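PDB 2P2W: citrate synthase from Thermotoga maritima, which probably catalyses the condensation of oxaloacetate with acetyl-CoA and water to give citrate and CoA, the entry step of the tricarboxylic acid cycle. Local coordinates for residues E216-M221 against Y302-F307; P220-I225 against S281-Y286; S274-I279 against L306-G311. All blocks are in the same frame, centred on the assembly; numbering follows the deposited sequence.

Following the chain from the N terminus, helix 214-225 opens two of the three contacts. Interaction 2 brings it against helix 275-289, closing a loop of 55 residues; interaction 1 brings its earlier turns against helix 299-309, across 80 residues that include the whole of helix 275-289. These two start from overlapping residues, P220 and M221. Interaction 3 closes a shorter loop of 26 residues between helices 275-289 and 299-309. It shares L306 and F307 with interaction 1 and crosses interaction 2, since their segments alternate along the chain. The three helices thus touch pairwise, and a bond from Y302 to E284 further joins interactions 1 and 2.

Interaction 1 of 3, residues E216-M221 against Y302-F307; sequences EKVPPM and YSSVLF
S304 OG is held by its own helix and is touched by V218: it hydrogen-bonds to the carbonyl O of D300, one turn back, and weakly to that of L301, while V218 CG1 rests 3.4 Å from S304 OG. Its first torsion (chi1 66°) sets OG between the backbone N and the carbonyl carbon, a rotamer suited to reaching a carbonyl of the preceding turn. The valine comes side-on, its CB only 3.5 Å from S304 OG and its CG1 anti to the backbone N (chi1 166°). P219 lines the same hydroxymethyl group: P219 CD lies 3.9 Å from S304 CB, and P219 CG 4.2 Å from that CB. Small groups on both helices let the backbones come close, with P219 CA 6.9 Å from V305 CA. The first helix is kinked here, because the ring nitrogens of P219 and P220 have no bond to the turn before. F317 of helix 317-337 packs on both P219 and S304, and M246 on V218, so the buried serine oxygen sits among apolar groups with backbone carbonyls as its polar partners. The V218 side chain is about 5 Å from that of D300, a predicted active-site residue, and about 9 Å from a bound citrate, consistent with packing close behind the active site, which in citrate synthases lies in the cleft between the large and small domains.

Interaction 2 of 3, residues P220-I225 against S281-Y286; sequences PMLEEI and SKLEEY
Apolar packing carries this contact, and one methyl group receives most of it: L283 CD2 meets M221, L222 and I225. The methionine makes the shortest approach, M221 CE lying 3.6 Å from L283 CD2 as the two side chains reach toward each other tip to tip. M221 leaves its helix in an extended course and then bends at the sulfur (chi3 72°), a turn that brings CE to the leucine methyl. I225 runs across L283 at about a right angle, with I225 CD1 4.0 Å from L283 CD2. L222 contributes less, its CD2 staying 4.4 Å from L283 CD2; its side chain also packs on L276, I279 and A280, earlier on the leucine's own helix. Helices 214-225 and 275-289 here belong to the all-helical small domain of citrate synthase, and their local axes pass 11.8 Å apart at 79°, close to perpendicular. Such a separation leaves side chains, not backbones, to fill the interface: the nearest CA atoms, those of L222 and L283, are 8.8 Å apart. V235 of helix 231-241 and F248 of a loop also touch L283, adding to its hydrophobic surroundings. Ionic links lie around this core. On the second helix K282 NZ bridges to E285 OE1 at 2.8 Å, one turn along, meeting the carboxylate on its syn side and 17° out of its plane. On the first helix E223 pairs with R314 and E224 with R243.

Interaction 3 of 3, residues S274-I279 against L306-G311; sequences SKLFRI and LFEELG
S274 donates from OG to E309 OE2 at 2.7 Å, and this bond joins the start of helix 275-289 to the last turns of helix 299-309. S274 is the N-cap of its helix: the same OG accepts from F277 N at 3.0 Å, with a nearly straight N-H...O angle of 167°. The hydroxyl is therefore gripped twice, donating to the carboxylate and accepting from the first turn. OE2 is approached from above the carboxylate plane, 58° out of it. CG of E309 stands anti to the carbonyl carbon, and a bend at chi2 (-57°) folds the carboxylate toward the serine. A negative charge near the N-terminal end of a helix is probably favourable, since it faces the positive end of the helix dipole. With an alanine at E309 the S274 hydroxyl is likely to lose the acceptor for its proton, and the tie between the two helix ends with it. Past E309, G311 takes a positive phi and bonds back into the last turn in a Schellman motif, which ends helix 299-309. The other contact is van der Waals packing of L276 CD1 along E308, from its CG to its carboxylate; the two side chains cross at about a right angle. The charged end of E308 is turned to other use, OE1 forming a salt bridge with R314. V305 also packs on S274 and L276. L276 CD1 lies 3.4 Å from E308 CG and 3.7 Å from E308 OE2.

Interaction 1 of 3, residues E216-M221 against Y302-F307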
ATOM      1  N   GLU A 216       9.783   7.617 -15.230  1.00 20.14           N
ATOM      2  CA  GLU A 216      10.548   8.794 -14.825  1.00 21.23           C
ATOM      3  C   GLU A 216      12.046   8.567 -15.026  1.00 21.32           C
ATOM      4  O   GLU A 216      12.822   9.518 -15.092  1.00 21.76           O
ATOM      5  CB  GLU A 216      10.265   9.141 -13.361  1.00 23.43           C
ATOM      6  CG  GLU A 216       8.780   9.270 -13.050  1.00 27.49           C
ATOM      7  CD  GLU A 216       8.503   9.855 -11.677  1.00 29.45           C
ATOM      8  OE1 GLU A 216       9.440   9.913 -10.849  1.00 27.07           O
ATOM      9  OE2 GLU A 216       7.336  10.245 -11.432  1.00 29.65           O
ATOM     10  N   LYS A 217      12.448   7.304 -15.127  1.00 20.61           N
ATOM     11  CA  LYS A 217      13.860   6.975 -15.330  1.00 20.35           C
ATOM     12  C   LYS A 217      14.272   6.958 -16.800  1.00 19.91           C
ATOM     13  O   LYS A 217      15.437   6.998 -17.158  1.00 18.76           O
ATOM     14  CB  LYS A 217      14.132   5.594 -14.713  1.00 24.03           C
ATOM     15  CG  LYS A 217      14.415   5.678 -13.207  1.00 29.15           C
ATOM     16  CD  LYS A 217      15.873   5.396 -12.831  1.00 35.93           C
ATOM     17  CE  LYS A 217      16.152   5.621 -11.340  1.00 39.62           C
ATOM     18  NZ  LYS A 217      17.433   6.312 -11.193  1.00 43.44           N
ATOM     19  N   VAL A 218      13.269   6.833 -17.693  1.00 17.92           N
ATOM     20  CA  VAL A 218      13.621   6.728 -19.104  1.00 19.43           C
ATOM     21  C   VAL A 218      14.281   7.988 -19.687  1.00 19.84           C
ATOM     22  O   VAL A 218      15.330   7.931 -20.320  1.00 19.57           O
ATOM     23  CB  VAL A 218      12.421   6.245 -19.916  1.00 20.26           C
ATOM     24  CG1 VAL A 218      12.687   6.472 -21.408  1.00 19.86           C
ATOM     25  CG2 VAL A 218      12.216   4.750 -19.683  1.00 20.02           C
ATOM     26  N   PRO A 219      13.646   9.154 -19.531  1.00 20.04           N
ATOM     27  CA  PRO A 219      14.235  10.383 -20.041  1.00 20.09           C
ATOM     28  C   PRO A 219      15.729  10.552 -19.677  1.00 20.06           C
ATOM     29  O   PRO A 219      16.574  10.811 -20.521  1.00 20.43           O
ATOM     30  CB  PRO A 219      13.352  11.531 -19.555  1.00 20.45           C
ATOM     31  CG  PRO A 219      11.950  10.943 -19.466  1.00 20.15           C
ATOM     32  CD  PRO A 219      12.314   9.457 -18.993  1.00 20.05           C
ATOM     33  N   PRO A 220      16.074  10.397 -18.385  1.00 20.00           N
ATOM     34  CA  PRO A 220      17.472  10.537 -17.948  1.00 19.74           C
ATOM     35  C   PRO A 220      18.377   9.467 -18.571  1.00 19.24           C
ATOM     36  O   PRO A 220      19.559   9.709 -18.861  1.00 17.51           O
ATOM     37  CB  PRO A 220      17.382  10.381 -16.429  1.00 20.95           C
ATOM     38  CG  PRO A 220      15.971  10.153 -15.958  1.00 21.77           C
ATOM     39  CD  PRO A 220      15.190  10.151 -17.235  1.00 20.32           C
ATOM     40  N   MET A 221      17.818   8.278 -18.764  1.00 16.89           N
ATOM     41  CA  MET A 221      18.571   7.182 -19.359  1.00 18.42           C
ATOM     42  C   MET A 221      18.850   7.514 -20.819  1.00 18.17           C
ATOM     43  O   MET A 221      19.961   7.314 -21.311  1.00 18.43           O
ATOM     44  CB  MET A 221      17.779   5.879 -19.274  1.00 19.58           C
ATOM     45  CG  MET A 221      18.481   4.703 -19.927  1.00 20.69           C
ATOM     46  SD  MET A 221      17.360   3.338 -20.268  1.00 24.70           S
ATOM     47  CE  MET A 221      16.409   4.009 -21.616  1.00 21.88           C
ATOM     48  N   TYR A 302       7.840   4.805 -24.243  1.00 18.41           N
ATOM     49  CA  TYR A 302       7.244   5.861 -25.042  1.00 18.09           C
ATOM     50  C   TYR A 302       6.247   6.763 -24.335  1.00 18.42           C
ATOM     51  O   TYR A 302       6.052   7.906 -24.748  1.00 18.87           O
ATOM     52  CB  TYR A 302       6.623   5.251 -26.298  1.00 16.76           C
ATOM     53  CG  TYR A 302       7.664   4.616 -27.190  1.00 19.49           C
ATOM     54  CD1 TYR A 302       8.688   5.385 -27.753  1.00 18.72           C
ATOM     55  CD2 TYR A 302       7.647   3.246 -27.451  1.00 18.64           C
ATOM     56  CE1 TYR A 302       9.665   4.806 -28.550  1.00 19.35           C
ATOM     57  CE2 TYR A 302       8.619   2.654 -28.251  1.00 17.99           C
ATOM     58  CZ  TYR A 302       9.626   3.437 -28.796  1.00 19.25           C
ATOM     59  OH  TYR A 302      10.596   2.852 -29.576  1.00 20.23           O
ATOM     60  N   SER A 303       5.603   6.271 -23.283  1.00 18.68           N
ATOM     61  CA  SER A 303       4.664   7.119 -22.559  1.00 19.03           C
ATOM     62  C   SER A 303       5.458   8.275 -21.950  1.00 17.65           C
ATOM     63  O   SER A 303       5.012   9.424 -21.973  1.00 18.52           O
ATOM     64  CB  SER A 303       3.953   6.338 -21.446  1.00 18.71           C
ATOM     65  OG  SER A 303       4.853   5.988 -20.411  1.00 17.67           O
ATOM     66  N   SER A 304       6.638   7.964 -21.419  1.00 17.78           N
ATOM     67  CA  SER A 304       7.486   8.985 -20.809  1.00 17.68           C
ATOM     68  C   SER A 304       7.902  10.039 -21.833  1.00 18.51           C
ATOM     69  O   SER A 304       7.887  11.235 -21.540  1.00 18.55           O
ATOM     70  CB  SER A 304       8.737   8.354 -20.180  1.00 19.67           C
ATOM     71  OG  SER A 304       9.588   7.779 -21.155  1.00 20.67           O
ATOM     72  N   VAL A 305       8.268   9.601 -23.036  1.00 16.87           N
ATOM     73  CA  VAL A 305       8.674  10.547 -24.075  1.00 17.16           C
ATOM     74  C   VAL A 305       7.492  11.436 -24.471  1.00 17.43           C
ATOM     75  O   VAL A 305       7.647  12.646 -24.649  1.00 18.53           O
ATOM     76  CB  VAL A 305       9.232   9.810 -25.322  1.00 17.18           C
ATOM     77  CG1 VAL A 305       9.543  10.814 -26.431  1.00 17.35           C
ATOM     78  CG2 VAL A 305      10.512   9.060 -24.945  1.00 16.47           C
ATOM     79  N   LEU A 306       6.306  10.846 -24.592  1.00 17.34           N
ATOM     80  CA  LEU A 306       5.127  11.629 -24.944  1.00 17.08           C
ATOM     81  C   LEU A 306       4.831  12.676 -23.870  1.00 17.74           C
ATOM     82  O   LEU A 306       4.611  13.848 -24.183  1.00 17.14           O
ATOM     83  CB  LEU A 306       3.902  10.725 -25.130  1.00 16.31           C
ATOM     84  CG  LEU A 306       2.589  11.464 -25.432  1.00 18.44           C
ATOM     85  CD1 LEU A 306       2.743  12.255 -26.724  1.00 18.37           C
ATOM     86  CD2 LEU A 306       1.429  10.478 -25.548  1.00 17.38           C
ATOM     87  N   PHE A 307       4.826  12.258 -22.605  1.00 17.95           N
ATOM     88  CA  PHE A 307       4.545  13.186 -21.514  1.00 18.16           C
ATOM     89  C   PHE A 307       5.538  14.342 -21.511  1.00 19.56           C
ATOM     90  O   PHE A 307       5.172  15.493 -21.249  1.00 19.08           O
ATOM     91  CB  PHE A 307       4.579  12.463 -20.161  1.00 19.46           C
ATOM     92  CG  PHE A 307       3.499  11.426 -19.997  1.00 18.60           C
ATOM     93  CD1 PHE A 307       2.277  11.560 -20.653  1.00 19.16           C
ATOM     94  CD2 PHE A 307       3.692  10.331 -19.161  1.00 18.53           C
ATOM     95  CE1 PHE A 307       1.262  10.616 -20.477  1.00 19.49           C
ATOM     96  CE2 PHE A 307       2.685   9.385 -18.980  1.00 18.84           C
ATOM     97  CZ  PHE A 307       1.470   9.529 -19.638  1.00 18.42           C
TER

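Interaction 2 of 3, residues P220-I225 against S281-Y286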
ATOM      1  N   PRO A 220      16.074  10.397 -18.385  1.00 20.00           N
ATOM      2  CA  PRO A 220      17.472  10.537 -17.948  1.00 19.74           C
ATOM      3  C   PRO A 220      18.377   9.467 -18.571  1.00 19.24           C
ATOM      4  O   PRO A 220      19.559   9.709 -18.861  1.00 17.51           O
ATOM      5  CB  PRO A 220      17.382  10.381 -16.429  1.00 20.95           C
ATOM      6  CG  PRO A 220      15.971  10.153 -15.958  1.00 21.77           C
ATOM      7  CD  PRO A 220      15.190  10.151 -17.235  1.00 20.32           C
ATOM      8  N   MET A 221      17.818   8.278 -18.764  1.00 16.89           N
ATOM      9  CA  MET A 221      18.571   7.182 -19.359  1.00 18.42           C
ATOM     10  C   MET A 221      18.850   7.514 -20.819  1.00 18.17           C
ATOM     11  O   MET A 221      19.961   7.314 -21.311  1.00 18.43           O
ATOM     12  CB  MET A 221      17.779   5.879 -19.274  1.00 19.58           C
ATOM     13  CG  MET A 221      18.481   4.703 -19.927  1.00 20.69           C
ATOM     14  SD  MET A 221      17.360   3.338 -20.268  1.00 24.70           S
ATOM     15  CE  MET A 221      16.409   4.009 -21.616  1.00 21.88           C
ATOM     16  N   LEU A 222      17.833   8.021 -21.508  1.00 16.86           N
ATOM     17  CA  LEU A 222      17.980   8.391 -22.911  1.00 17.77           C
ATOM     18  C   LEU A 222      19.051   9.472 -23.052  1.00 18.77           C
ATOM     19  O   LEU A 222      19.870   9.438 -23.972  1.00 18.82           O
ATOM     20  CB  LEU A 222      16.638   8.894 -23.465  1.00 17.17           C
ATOM     21  CG  LEU A 222      15.518   7.846 -23.497  1.00 19.14           C
ATOM     22  CD1 LEU A 222      14.209   8.483 -23.961  1.00 18.79           C
ATOM     23  CD2 LEU A 222      15.922   6.701 -24.417  1.00 19.16           C
ATOM     24  N   GLU A 223      19.050  10.432 -22.131  1.00 18.61           N
ATOM     25  CA  GLU A 223      20.028  11.511 -22.167  1.00 20.32           C
ATOM     26  C   GLU A 223      21.420  10.982 -21.837  1.00 21.40           C
ATOM     27  O   GLU A 223      22.424  11.461 -22.381  1.00 21.11           O
ATOM     28  CB  GLU A 223      19.589  12.631 -21.214  1.00 20.55           C
ATOM     29  CG  GLU A 223      18.461  13.455 -21.844  1.00 22.44           C
ATOM     30  CD  GLU A 223      17.584  14.217 -20.860  1.00 23.88           C
ATOM     31  OE1 GLU A 223      17.695  13.997 -19.640  1.00 21.43           O
ATOM     32  OE2 GLU A 223      16.751  15.023 -21.328  1.00 23.52           O
ATOM     33  N   GLU A 224      21.475   9.973 -20.969  1.00 21.39           N
ATOM     34  CA  GLU A 224      22.742   9.361 -20.590  1.00 21.89           C
ATOM     35  C   GLU A 224      23.348   8.710 -21.831  1.00 21.48           C
ATOM     36  O   GLU A 224      24.563   8.740 -22.033  1.00 22.31           O
ATOM     37  CB  GLU A 224      22.517   8.297 -19.513  1.00 23.53           C
ATOM     38  CG  GLU A 224      23.791   7.832 -18.839  1.00 26.68           C
ATOM     39  CD  GLU A 224      23.577   6.613 -17.958  1.00 28.10           C
ATOM     40  OE1 GLU A 224      22.518   6.529 -17.300  1.00 28.59           O
ATOM     41  OE2 GLU A 224      24.474   5.748 -17.916  1.00 29.38           O
ATOM     42  N   ILE A 225      22.492   8.110 -22.656  1.00 20.46           N
ATOM     43  CA  ILE A 225      22.950   7.474 -23.889  1.00 21.14           C
ATOM     44  C   ILE A 225      23.451   8.587 -24.814  1.00 21.48           C
ATOM     45  O   ILE A 225      24.472   8.444 -25.493  1.00 19.77           O
ATOM     46  CB  ILE A 225      21.806   6.698 -24.574  1.00 21.84           C
ATOM     47  CG1 ILE A 225      21.317   5.573 -23.651  1.00 22.47           C
ATOM     48  CG2 ILE A 225      22.287   6.124 -25.899  1.00 22.26           C
ATOM     49  CD1 ILE A 225      20.091   4.841 -24.156  1.00 21.02           C
ATOM     50  N   SER A 281      13.826   5.233 -30.090  1.00 17.76           N
ATOM     51  CA  SER A 281      13.534   4.426 -31.266  1.00 19.19           C
ATOM     52  C   SER A 281      14.766   3.622 -31.668  1.00 19.41           C
ATOM     53  O   SER A 281      14.660   2.454 -32.050  1.00 18.90           O
ATOM     54  CB  SER A 281      13.091   5.327 -32.421  1.00 21.33           C
ATOM     55  OG  SER A 281      12.545   4.554 -33.473  1.00 29.95           O
ATOM     56  N   LYS A 282      15.937   4.251 -31.582  1.00 19.23           N
ATOM     57  CA  LYS A 282      17.182   3.580 -31.940  1.00 19.17           C
ATOM     58  C   LYS A 282      17.498   2.483 -30.927  1.00 20.50           C
ATOM     59  O   LYS A 282      18.029   1.428 -31.282  1.00 19.14           O
ATOM     60  CB  LYS A 282      18.331   4.587 -31.982  1.00 20.86           C
ATOM     61  CG  LYS A 282      19.634   4.017 -32.529  1.00 22.71           C
ATOM     62  CD  LYS A 282      19.468   3.560 -33.971  1.00 26.77           C
ATOM     63  CE  LYS A 282      20.811   3.257 -34.610  1.00 30.46           C
ATOM     64  NZ  LYS A 282      20.649   2.903 -36.042  1.00 33.52           N
ATOM     65  N   LEU A 283      17.173   2.740 -29.664  1.00 19.36           N
ATOM     66  CA  LEU A 283      17.414   1.768 -28.604  1.00 20.70           C
ATOM     67  C   LEU A 283      16.584   0.514 -28.886  1.00 21.45           C
ATOM     68  O   LEU A 283      17.071  -0.612 -28.755  1.00 21.08           O
ATOM     69  CB  LEU A 283      17.033   2.369 -27.249  1.00 19.29           C
ATOM     70  CG  LEU A 283      17.300   1.541 -25.989  1.00 20.41           C
ATOM     71  CD1 LEU A 283      18.770   1.118 -25.932  1.00 19.46           C
ATOM     72  CD2 LEU A 283      16.935   2.384 -24.762  1.00 19.30           C
ATOM     73  N   GLU A 284      15.332   0.711 -29.287  1.00 21.61           N
ATOM     74  CA  GLU A 284      14.464  -0.416 -29.602  1.00 22.51           C
ATOM     75  C   GLU A 284      15.025  -1.174 -30.799  1.00 23.37           C
ATOM     76  O   GLU A 284      15.081  -2.406 -30.794  1.00 22.11           O
ATOM     77  CB  GLU A 284      13.049   0.058 -29.934  1.00 23.00           C
ATOM     78  CG  GLU A 284      12.208  -1.019 -30.603  1.00 24.22           C
ATOM     79  CD  GLU A 284      10.817  -0.548 -30.956  1.00 24.52           C
ATOM     80  OE1 GLU A 284      10.401   0.518 -30.459  1.00 26.36           O
ATOM     81  OE2 GLU A 284      10.135  -1.253 -31.730  1.00 25.59           O
ATOM     82  N   GLU A 285      15.435  -0.435 -31.824  1.00 22.19           N
ATOM     83  CA  GLU A 285      15.982  -1.056 -33.025  1.00 24.15           C
ATOM     84  C   GLU A 285      17.155  -1.970 -32.703  1.00 23.38           C
ATOM     85  O   GLU A 285      17.219  -3.104 -33.178  1.00 25.23           O
ATOM     86  CB  GLU A 285      16.449  -0.000 -34.031  1.00 25.69           C
ATOM     87  CG  GLU A 285      16.907  -0.598 -35.361  1.00 30.26           C
ATOM     88  CD  GLU A 285      17.623   0.406 -36.248  1.00 33.24           C
ATOM     89  OE1 GLU A 285      18.781   0.756 -35.933  1.00 36.30           O
ATOM     90  OE2 GLU A 285      17.028   0.853 -37.254  1.00 35.41           O
ATOM     91  N   TYR A 286      18.086  -1.476 -31.897  1.00 21.80           N
ATOM     92  CA  TYR A 286      19.261  -2.259 -31.555  1.00 23.38           C
ATOM     93  C   TYR A 286      18.952  -3.488 -30.706  1.00 23.39           C
ATOM     94  O   TYR A 286      19.447  -4.586 -30.979  1.00 22.54           O
ATOM     95  CB  TYR A 286      20.292  -1.389 -30.833  1.00 23.27           C
ATOM     96  CG  TYR A 286      21.531  -2.156 -30.434  1.00 24.99           C
ATOM     97  CD1 TYR A 286      22.606  -2.281 -31.314  1.00 24.91           C
ATOM     98  CD2 TYR A 286      21.603  -2.818 -29.207  1.00 25.21           C
ATOM     99  CE1 TYR A 286      23.717  -3.048 -30.986  1.00 27.20           C
ATOM    100  CE2 TYR A 286      22.711  -3.589 -28.868  1.00 26.82           C
ATOM    101  CZ  TYR A 286      23.763  -3.701 -29.763  1.00 27.45           C
ATOM    102  OH  TYR A 286      24.860  -4.467 -29.442  1.00 27.49           O
TER

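Interaction 3 of 3, residues S274-I279 against L306-G311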
ATOM      1  N   SER A 274      11.751  14.730 -32.105  1.00 18.55           N
ATOM      2  CA  SER A 274      12.122  14.791 -30.702  1.00 18.10           C
ATOM      3  C   SER A 274      13.411  13.985 -30.514  1.00 19.38           C
ATOM      4  O   SER A 274      13.476  12.809 -30.888  1.00 18.57           O
ATOM      5  CB  SER A 274      11.015  14.188 -29.837  1.00 18.24           C
ATOM      6  OG  SER A 274      11.552  13.675 -28.630  1.00 19.61           O
ATOM      7  N   LYS A 275      14.432  14.623 -29.948  1.00 19.46           N
ATOM      8  CA  LYS A 275      15.715  13.963 -29.705  1.00 20.68           C
ATOM      9  C   LYS A 275      15.494  12.725 -28.833  1.00 21.06           C
ATOM     10  O   LYS A 275      16.081  11.670 -29.069  1.00 20.41           O
ATOM     11  CB  LYS A 275      16.671  14.940 -29.006  1.00 21.09           C
ATOM     12  CG  LYS A 275      18.015  14.365 -28.573  1.00 22.33           C
ATOM     13  CD  LYS A 275      19.007  14.223 -29.722  1.00 22.85           C
ATOM     14  CE  LYS A 275      19.053  12.813 -30.286  1.00 21.89           C
ATOM     15  NZ  LYS A 275      20.026  12.734 -31.422  1.00 22.42           N
ATOM     16  N   LEU A 276      14.642  12.862 -27.822  1.00 21.28           N
ATOM     17  CA  LEU A 276      14.341  11.748 -26.929  1.00 21.03           C
ATOM     18  C   LEU A 276      13.735  10.592 -27.717  1.00 19.50           C
ATOM     19  O   LEU A 276      14.134   9.438 -27.553  1.00 17.92           O
ATOM     20  CB  LEU A 276      13.369  12.196 -25.829  1.00 19.41           C
ATOM     21  CG  LEU A 276      13.937  13.200 -24.820  1.00 20.28           C
ATOM     22  CD1 LEU A 276      12.838  13.690 -23.880  1.00 19.56           C
ATOM     23  CD2 LEU A 276      15.067  12.536 -24.029  1.00 19.39           C
ATOM     24  N   PHE A 277      12.773  10.901 -28.578  1.00 19.62           N
ATOM     25  CA  PHE A 277      12.139   9.864 -29.370  1.00 19.02           C
ATOM     26  C   PHE A 277      13.148   9.167 -30.282  1.00 19.42           C
ATOM     27  O   PHE A 277      13.148   7.942 -30.383  1.00 17.91           O
ATOM     28  CB  PHE A 277      10.996  10.443 -30.210  1.00 18.94           C
ATOM     29  CG  PHE A 277      10.326   9.430 -31.095  1.00 19.25           C
ATOM     30  CD1 PHE A 277       9.723   8.300 -30.547  1.00 19.12           C
ATOM     31  CD2 PHE A 277      10.307   9.597 -32.477  1.00 19.75           C
ATOM     32  CE1 PHE A 277       9.108   7.347 -31.366  1.00 18.70           C
ATOM     33  CE2 PHE A 277       9.697   8.653 -33.301  1.00 19.38           C
ATOM     34  CZ  PHE A 277       9.096   7.525 -32.745  1.00 19.19           C
ATOM     35  N   ARG A 278      14.008   9.943 -30.937  1.00 19.11           N
ATOM     36  CA  ARG A 278      15.006   9.368 -31.842  1.00 19.59           C
ATOM     37  C   ARG A 278      15.880   8.358 -31.100  1.00 18.74           C
ATOM     38  O   ARG A 278      16.160   7.271 -31.606  1.00 18.57           O
ATOM     39  CB  ARG A 278      15.906  10.461 -32.439  1.00 19.98           C
ATOM     40  CG  ARG A 278      15.214  11.517 -33.310  1.00 23.01           C
ATOM     41  CD  ARG A 278      14.744  10.972 -34.654  1.00 25.85           C
ATOM     42  NE  ARG A 278      14.257  12.031 -35.550  1.00 26.49           N
ATOM     43  CZ  ARG A 278      15.026  12.781 -36.339  1.00 27.41           C
ATOM     44  NH1 ARG A 278      16.340  12.606 -36.368  1.00 29.77           N
ATOM     45  NH2 ARG A 278      14.477  13.720 -37.104  1.00 26.12           N
ATOM     46  N   ILE A 279      16.320   8.723 -29.901  1.00 17.03           N
ATOM     47  CA  ILE A 279      17.168   7.835 -29.112  1.00 17.17           C
ATOM     48  C   ILE A 279      16.407   6.572 -28.692  1.00 16.86           C
ATOM     49  O   ILE A 279      16.915   5.458 -28.820  1.00 17.31           O
ATOM     50  CB  ILE A 279      17.711   8.564 -27.855  1.00 17.75           C
ATOM     51  CG1 ILE A 279      18.545   9.776 -28.285  1.00 16.96           C
ATOM     52  CG2 ILE A 279      18.570   7.613 -27.015  1.00 16.10           C
ATOM     53  CD1 ILE A 279      18.954  10.699 -27.147  1.00 16.62           C
ATOM     54  N   LEU A 306       6.306  10.846 -24.592  1.00 17.34           N
ATOM     55  CA  LEU A 306       5.127  11.629 -24.944  1.00 17.08           C
ATOM     56  C   LEU A 306       4.831  12.676 -23.870  1.00 17.74           C
ATOM     57  O   LEU A 306       4.611  13.848 -24.183  1.00 17.14           O
ATOM     58  CB  LEU A 306       3.902  10.725 -25.130  1.00 16.31           C
ATOM     59  CG  LEU A 306       2.589  11.464 -25.432  1.00 18.44           C
ATOM     60  CD1 LEU A 306       2.743  12.255 -26.724  1.00 18.37           C
ATOM     61  CD2 LEU A 306       1.429  10.478 -25.548  1.00 17.38           C
ATOM     62  N   PHE A 307       4.826  12.258 -22.605  1.00 17.95           N
ATOM     63  CA  PHE A 307       4.545  13.186 -21.514  1.00 18.16           C
ATOM     64  C   PHE A 307       5.538  14.342 -21.511  1.00 19.56           C
ATOM     65  O   PHE A 307       5.172  15.493 -21.249  1.00 19.08           O
ATOM     66  CB  PHE A 307       4.579  12.463 -20.161  1.00 19.46           C
ATOM     67  CG  PHE A 307       3.499  11.426 -19.997  1.00 18.60           C
ATOM     68  CD1 PHE A 307       2.277  11.560 -20.653  1.00 19.16           C
ATOM     69  CD2 PHE A 307       3.692  10.331 -19.161  1.00 18.53           C
ATOM     70  CE1 PHE A 307       1.262  10.616 -20.477  1.00 19.49           C
ATOM     71  CE2 PHE A 307       2.685   9.385 -18.980  1.00 18.84           C
ATOM     72  CZ  PHE A 307       1.470   9.529 -19.638  1.00 18.42           C
ATOM     73  N   GLU A 308       6.797  14.034 -21.793  1.00 18.12           N
ATOM     74  CA  GLU A 308       7.827  15.065 -21.841  1.00 18.50           C
ATOM     75  C   GLU A 308       7.506  16.051 -22.963  1.00 19.17           C
ATOM     76  O   GLU A 308       7.499  17.265 -22.752  1.00 18.70           O
ATOM     77  CB  GLU A 308       9.204  14.440 -22.097  1.00 19.78           C
ATOM     78  CG  GLU A 308      10.307  15.464 -22.382  1.00 20.87           C
ATOM     79  CD  GLU A 308      11.182  15.760 -21.174  1.00 23.89           C
ATOM     80  OE1 GLU A 308      10.764  15.462 -20.033  1.00 23.43           O
ATOM     81  OE2 GLU A 308      12.291  16.302 -21.372  1.00 23.11           O
ATOM     82  N   GLU A 309       7.240  15.525 -24.157  1.00 19.05           N
ATOM     83  CA  GLU A 309       6.949  16.384 -25.306  1.00 19.45           C
ATOM     84  C   GLU A 309       5.659  17.187 -25.115  1.00 21.49           C
ATOM     85  O   GLU A 309       5.466  18.236 -25.720  1.00 18.97           O
ATOM     86  CB  GLU A 309       6.872  15.541 -26.591  1.00 20.62           C
ATOM     87  CG  GLU A 309       8.199  14.849 -26.977  1.00 20.95           C
ATOM     88  CD  GLU A 309       9.343  15.840 -27.141  1.00 24.01           C
ATOM     89  OE1 GLU A 309       9.104  16.972 -27.545  1.00 22.97           O
ATOM     90  OE2 GLU A 309      10.484  15.444 -26.901  1.00 21.30           O
ATOM     91  N   LEU A 310       4.737  16.656 -24.275  1.00 20.15           N
ATOM     92  CA  LEU A 310       3.478  17.379 -24.036  1.00 21.84           C
ATOM     93  C   LEU A 310       3.653  18.488 -22.993  1.00 22.38           C
ATOM     94  O   LEU A 310       2.727  19.228 -22.678  1.00 24.18           O
ATOM     95  CB  LEU A 310       2.424  16.400 -23.535  1.00 21.69           C
ATOM     96  CG  LEU A 310       1.901  15.450 -24.596  1.00 22.69           C
ATOM     97  CD1 LEU A 310       0.776  14.556 -24.032  1.00 22.55           C
ATOM     98  CD2 LEU A 310       1.314  16.180 -25.812  1.00 23.14           C
ATOM     99  N   GLY A 311       4.857  18.540 -22.380  1.00 22.01           N
ATOM    100  CA  GLY A 311       5.162  19.655 -21.465  1.00 21.41           C
ATOM    101  C   GLY A 311       4.933  19.342 -19.955  1.00 22.45           C
ATOM    102  O   GLY A 311       4.918  20.269 -19.156  1.00 22.44           O
TER